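Local coordinates for dihydropteroate synthase 2 (Mycobacterium tuberculosis, PDB 2VP8), which seems to lack dihydropteroate synthase activity and probably plays no part in folate metabolism, although it probably can bind the inhibitor dapsone, at residues 200-205 and 242-247; 195-200 and 214-219. One frame throughout, in Å; residues are numbered along the deposited sequence.

Contact 1: 200-205 and 242-247; sequences AAERAV and TGWPVL. With EDO (1,2-ethanediol), chain F.
A201 sets its methyl over the indole of W244: CB stands 3.8 Å from the centroid of the six-membered ring and 19° off the ring normal, which meets the geometry of a CH-pi contact. The methyl is nearest CE2, at 3.6 Å. W244 reaches the helix with chi1 at -60°, CG beside its own backbone N and anti to the carbonyl carbon. V205 CG2, the branch beside the backbone N, meets CH2 of W244 at 3.7 Å, coming in obliquely to the ring. The E202 chain bends at chi2 and brings OE2 to the ring edge, near its plane, 3.9 Å from CZ2 of W244 and with the carboxylate turned 79° from the indole. The face opposite A201 carries the ethanediol, probably from the crystallisation liquor, whose O2 is 3.4 Å from W244 CZ2. Its O1 gives a weak hydrogen bond to G243 O.

In the fold, this contact joins the later turns of helix 186-207 to the loop that follows helix 236-241 and leads into strand 247-248. W244 also touches V214 and I216 of strand 214-217, so one side chain contacts both the helix and that strand, while A204 of the same helix faces L163 of strand 162-166.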
loop_
_atom_site.group_PDB
_atom_site.type_symbol
_atom_site.label_atom_id
_atom_site.label_comp_id
_atom_site.label_asym_id
_atom_site.label_seq_id
_atom_site.Cartn_x
_atom_site.Cartn_y
_atom_site.Cartn_z
ATOM N N ALA B 200 -18.191 18.262 13.919
ATOM C CA ALA B 200 -18.695 18.694 12.620
ATOM C C ALA B 200 -19.771 17.739 12.094
ATOM O O ALA B 200 -20.802 18.180 11.587
ATOM C CB ALA B 200 -17.549 18.818 11.624
ATOM N N ALA B 201 -19.525 16.438 12.235
ATOM C CA ALA B 201 -20.490 15.402 11.874
ATOM C C ALA B 201 -21.775 15.476 12.703
ATOM O O ALA B 201 -22.875 15.416 12.154
ATOM C CB ALA B 201 -19.860 14.027 11.991
ATOM N N GLU B 202 -21.635 15.611 14.020
ATOM C CA GLU B 202 -22.794 15.687 14.904
ATOM C C GLU B 202 -23.605 16.960 14.666
ATOM O O GLU B 202 -24.841 16.933 14.711
ATOM C CB GLU B 202 -22.377 15.577 16.378
ATOM C CG GLU B 202 -21.769 14.226 16.782
ATOM C CD GLU B 202 -22.777 13.080 16.854
ATOM O OE1 GLU B 202 -23.982 13.300 16.622
ATOM O OE2 GLU B 202 -22.357 11.942 17.148
ATOM N N ARG B 203 -22.905 18.066 14.406
ATOM C CA ARG B 203 -23.551 19.351 14.123
ATOM C C ARG B 203 -24.337 19.300 12.821
ATOM O O ARG B 203 -25.367 19.959 12.688
ATOM C CB ARG B 203 -22.528 20.489 14.087
ATOM C CG ARG B 203 -22.344 21.202 15.427
ATOM C CD ARG B 203 -20.886 21.593 15.672
ATOM N NE ARG B 203 -20.316 22.366 14.566
ATOM C CZ ARG B 203 -19.035 22.333 14.202
ATOM N NH1 ARG B 203 -18.168 21.556 14.840
ATOM N NH2 ARG B 203 -18.622 23.074 13.181
ATOM N N ALA B 204 -23.858 18.507 11.870
ATOM C CA ALA B 204 -24.598 18.285 10.636
ATOM C C ALA B 204 -25.845 17.440 10.888
ATOM O O ALA B 204 -26.945 17.800 10.437
ATOM C CB ALA B 204 -23.716 17.646 9.579
ATOM N N VAL B 205 -25.681 16.336 11.623
ATOM C CA VAL B 205 -26.799 15.429 11.902
ATOM C C VAL B 205 -27.925 16.130 12.655
ATOM O O VAL B 205 -29.101 15.947 12.323
ATOM C CB VAL B 205 -26.348 14.149 12.642
ATOM C CG1 VAL B 205 -27.550 13.345 13.143
ATOM C CG2 VAL B 205 -25.497 13.293 11.726
ATOM N N THR B 242 -14.203 5.795 14.804
ATOM C CA THR B 242 -15.212 6.779 15.222
ATOM C C THR B 242 -16.608 6.355 14.773
ATOM O O THR B 242 -17.608 6.764 15.370
ATOM C CB THR B 242 -14.933 8.205 14.687
ATOM O OG1 THR B 242 -15.054 8.222 13.257
ATOM C CG2 THR B 242 -13.548 8.688 15.099
ATOM N N GLY B 243 -16.665 5.537 13.724
ATOM C CA GLY B 243 -17.924 4.995 13.230
ATOM C C GLY B 243 -18.483 5.726 12.024
ATOM O O GLY B 243 -19.439 5.258 11.406
ATOM N N TRP B 244 -17.894 6.877 11.703
ATOM C CA TRP B 244 -18.241 7.631 10.506
ATOM C C TRP B 244 -17.434 7.122 9.319
ATOM O O TRP B 244 -16.251 6.784 9.468
ATOM C CB TRP B 244 -17.955 9.120 10.705
ATOM C CG TRP B 244 -18.722 9.747 11.831
ATOM C CD1 TRP B 244 -18.239 10.077 13.063
ATOM C CD2 TRP B 244 -20.105 10.122 11.828
ATOM N NE1 TRP B 244 -19.232 10.632 13.826
ATOM C CE2 TRP B 244 -20.389 10.668 13.094
ATOM C CE3 TRP B 244 -21.132 10.042 10.880
ATOM C CZ2 TRP B 244 -21.659 11.139 13.440
ATOM C CZ3 TRP B 244 -22.393 10.511 11.222
ATOM C CH2 TRP B 244 -22.643 11.054 12.493
ATOM N N PRO B 245 -18.060 7.064 8.128
ATOM C CA PRO B 245 -17.292 6.675 6.941
ATOM C C PRO B 245 -16.148 7.662 6.744
ATOM O O PRO B 245 -16.338 8.869 6.887
ATOM C CB PRO B 245 -18.305 6.803 5.803
ATOM C CG PRO B 245 -19.628 6.738 6.464
ATOM C CD PRO B 245 -19.465 7.351 7.809
ATOM N N VAL B 246 -14.965 7.158 6.446
ATOM C CA VAL B 246 -13.812 8.031 6.300
ATOM C C VAL B 246 -13.473 8.232 4.824
ATOM O O VAL B 246 -13.368 7.266 4.048
ATOM C CB VAL B 246 -12.599 7.508 7.110
ATOM C CG1 VAL B 246 -11.313 8.233 6.728
ATOM C CG2 VAL B 246 -12.867 7.637 8.619
ATOM N N LEU B 247 -13.340 9.506 4.457
ATOM C CA LEU B 247 -12.916 9.910 3.132
ATOM C C LEU B 247 -11.453 10.314 3.180
ATOM O O LEU B 247 -11.041 11.097 4.035
ATOM C CB LEU B 247 -13.781 11.071 2.615
ATOM C CG LEU B 247 -13.391 11.725 1.275
ATOM C CD1 LEU B 247 -13.354 10.729 0.126
ATOM C CD2 LEU B 247 -14.309 12.873 0.923
HETATM C C1 EDO F . -23.009 6.068 13.452
HETATM O O1 EDO F . -22.578 6.544 12.167
HETATM C C2 EDO F . -22.038 6.512 14.545
HETATM O O2 EDO F . -21.828 7.928 14.467
#

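Contact 2: 195-200 and 214-219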
loop_
_atom_site.group_PDB
_atom_site.type_symbol
_atom_site.label_atom_id
_atom_site.label_comp_id
_atom_site.label_asym_id
_atom_site.label_seq_id
_atom_site.Cartn_x
_atom_site.Cartn_y
_atom_site.Cartn_z
ATOM N N SER B 195 -11.804 14.841 17.319
ATOM C CA SER B 195 -12.793 15.634 18.034
ATOM C C SER B 195 -13.457 16.655 17.114
ATOM O O SER B 195 -14.681 16.749 17.081
ATOM C CB SER B 195 -12.166 16.319 19.249
ATOM O OG SER B 195 -13.165 16.835 20.101
ATOM N N GLN B 196 -12.654 17.391 16.350
ATOM C CA GLN B 196 -13.172 18.480 15.514
ATOM C C GLN B 196 -14.022 18.013 14.337
ATOM O O GLN B 196 -15.011 18.659 14.002
ATOM C CB GLN B 196 -12.047 19.406 15.049
ATOM C CG GLN B 196 -11.442 20.236 16.189
ATOM C CD GLN B 196 -10.188 20.999 15.791
ATOM O OE1 GLN B 196 -9.955 21.277 14.612
ATOM N NE2 GLN B 196 -9.379 21.350 16.781
ATOM N N VAL B 197 -13.654 16.896 13.717
ATOM C CA VAL B 197 -14.474 16.345 12.632
ATOM C C VAL B 197 -15.712 15.642 13.179
ATOM O O VAL B 197 -16.766 15.631 12.542
ATOM C CB VAL B 197 -13.692 15.377 11.710
ATOM C CG1 VAL B 197 -12.688 16.140 10.879
ATOM C CG2 VAL B 197 -13.010 14.279 12.514
ATOM N N THR B 198 -15.572 15.070 14.368
ATOM C CA THR B 198 -16.638 14.300 14.984
ATOM C C THR B 198 -17.766 15.240 15.423
ATOM O O THR B 198 -18.945 14.888 15.350
ATOM C CB THR B 198 -16.074 13.402 16.135
ATOM O OG1 THR B 198 -16.497 12.048 15.947
ATOM C CG2 THR B 198 -16.455 13.896 17.533
ATOM N N ALA B 199 -17.381 16.443 15.849
ATOM C CA ALA B 199 -18.312 17.503 16.218
ATOM C C ALA B 199 -18.984 18.069 14.968
ATOM O O ALA B 199 -20.191 18.319 14.956
ATOM C CB ALA B 199 -17.582 18.596 16.972
ATOM N N ALA B 200 -18.191 18.262 13.919
ATOM C CA ALA B 200 -18.695 18.694 12.620
ATOM C C ALA B 200 -19.771 17.739 12.094
ATOM O O ALA B 200 -20.802 18.180 11.587
ATOM C CB ALA B 200 -17.549 18.818 11.624
ATOM N N VAL B 214 -23.565 11.193 6.038
ATOM C CA VAL B 214 -22.432 12.008 6.477
ATOM C C VAL B 214 -21.125 11.223 6.385
ATOM O O VAL B 214 -21.016 10.128 6.929
ATOM C CB VAL B 214 -22.597 12.521 7.923
ATOM C CG1 VAL B 214 -21.392 13.375 8.318
ATOM C CG2 VAL B 214 -23.881 13.313 8.084
ATOM N N LEU B 215 -20.144 11.796 5.692
ATOM C CA LEU B 215 -18.796 11.243 5.624
ATOM C C LEU B 215 -17.824 12.212 6.299
ATOM O O LEU B 215 -18.068 13.423 6.326
ATOM C CB LEU B 215 -18.385 11.011 4.164
ATOM C CG LEU B 215 -19.087 9.914 3.349
ATOM C CD1 LEU B 215 -20.485 10.335 2.861
ATOM C CD2 LEU B 215 -18.236 9.506 2.168
ATOM N N ILE B 216 -16.735 11.690 6.856
ATOM C CA ILE B 216 -15.728 12.558 7.465
ATOM C C ILE B 216 -14.412 12.521 6.704
ATOM O O ILE B 216 -13.943 11.461 6.293
ATOM C CB ILE B 216 -15.500 12.285 8.979
ATOM C CG1 ILE B 216 -14.962 10.869 9.230
ATOM C CG2 ILE B 216 -16.783 12.567 9.782
ATOM C CD1 ILE B 216 -14.317 10.689 10.600
ATOM N N ASP B 217 -13.834 13.698 6.514
ATOM C CA ASP B 217 -12.595 13.849 5.766
ATOM C C ASP B 217 -11.548 14.539 6.646
ATOM O O ASP B 217 -11.349 15.750 6.551
ATOM C CB ASP B 217 -12.861 14.623 4.475
ATOM C CG ASP B 217 -11.605 14.907 3.691
ATOM O OD1 ASP B 217 -10.552 14.294 3.974
ATOM O OD2 ASP B 217 -11.671 15.752 2.780
ATOM N N PRO B 218 -10.870 13.757 7.500
ATOM C CA PRO B 218 -9.986 14.260 8.545
ATOM C C PRO B 218 -8.657 14.821 8.052
ATOM O O PRO B 218 -8.053 15.634 8.746
ATOM C CB PRO B 218 -9.727 13.017 9.406
ATOM C CG PRO B 218 -10.721 11.994 8.945
ATOM C CD PRO B 218 -10.915 12.289 7.517
ATOM N N ALA B 219 -8.198 14.396 6.879
ATOM C CA ALA B 219 -6.872 14.793 6.412
ATOM C C ALA B 219 -6.881 15.554 5.088
ATOM O O ALA B 219 -5.950 15.417 4.288
ATOM C CB ALA B 219 -5.943 13.571 6.334
#
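V197 carries the helix side of this contact, meeting I216 with one methyl and P218 with the other. The contact is van der Waals packing, mostly between apolar groups. V197 CG2 lies 4.3 Å from I216 CD1, and V197 CG1 is 4.0 Å from CA of P218, so the proline is met at its backbone carbon. With chi1 at -70°, CG1 of V197 sits beside the backbone N and CG2 lies between the N and the carbonyl carbon, which spreads the two methyls over different residues of the other segment. I216 has chi1 at 63°, with CG1 between N and carbonyl carbon and CG2 beside N; the latter methyl approaches V197 O at 4.1 Å, an ordinary van der Waals distance. The backbones come nearest at V197 and P218, whose CA atoms are 6.4 Å apart.

Backbone hydrogen bonds act within the helix and at the strand's flank. A199 N bonds to S195 O at 3.0 Å, an ordinary i to i+4 helix bond in the turn that holds V197. Outside the segments, L215 and D217 pair with strand 162-166.

The polar element points elsewhere. D217 turns away from the helix, and its OD2 is hydrogen-bonded to ND1 of H220, a residue that by similarity marks family members without synthase activity; the side chain of P218 lies about 7 Å from that of H220.

Strand 162-166, helix 186-207 and the parallel neighbouring strand 214-217 form a beta-alpha-beta crossover, the repeating step of the TIM barrel to which this family belongs: the helix covers the outer side of its strand, with I216 facing it and D217 facing the other way.

From the N terminus, strand 162-166 leads into helix 186-207, which supplies the first segment of both contacts. Contact 2 closes the shorter loop, with 13 residues between its segments, as the chain turns back into strand 214-217. Contact 1 closes the longer one, with 36 residues between, after helices 227-234 and 236-241. Their segments alternate along the chain, so the loops cross, and A200 belongs to both. The second segments meet directly: probable hydrogen bonds link L247 N to I216 O at 2.7 Å and P245 O to I216 N at 2.8 Å. One helix thus packs both on strand 214-217 and on the loop that leads into strand 247-248.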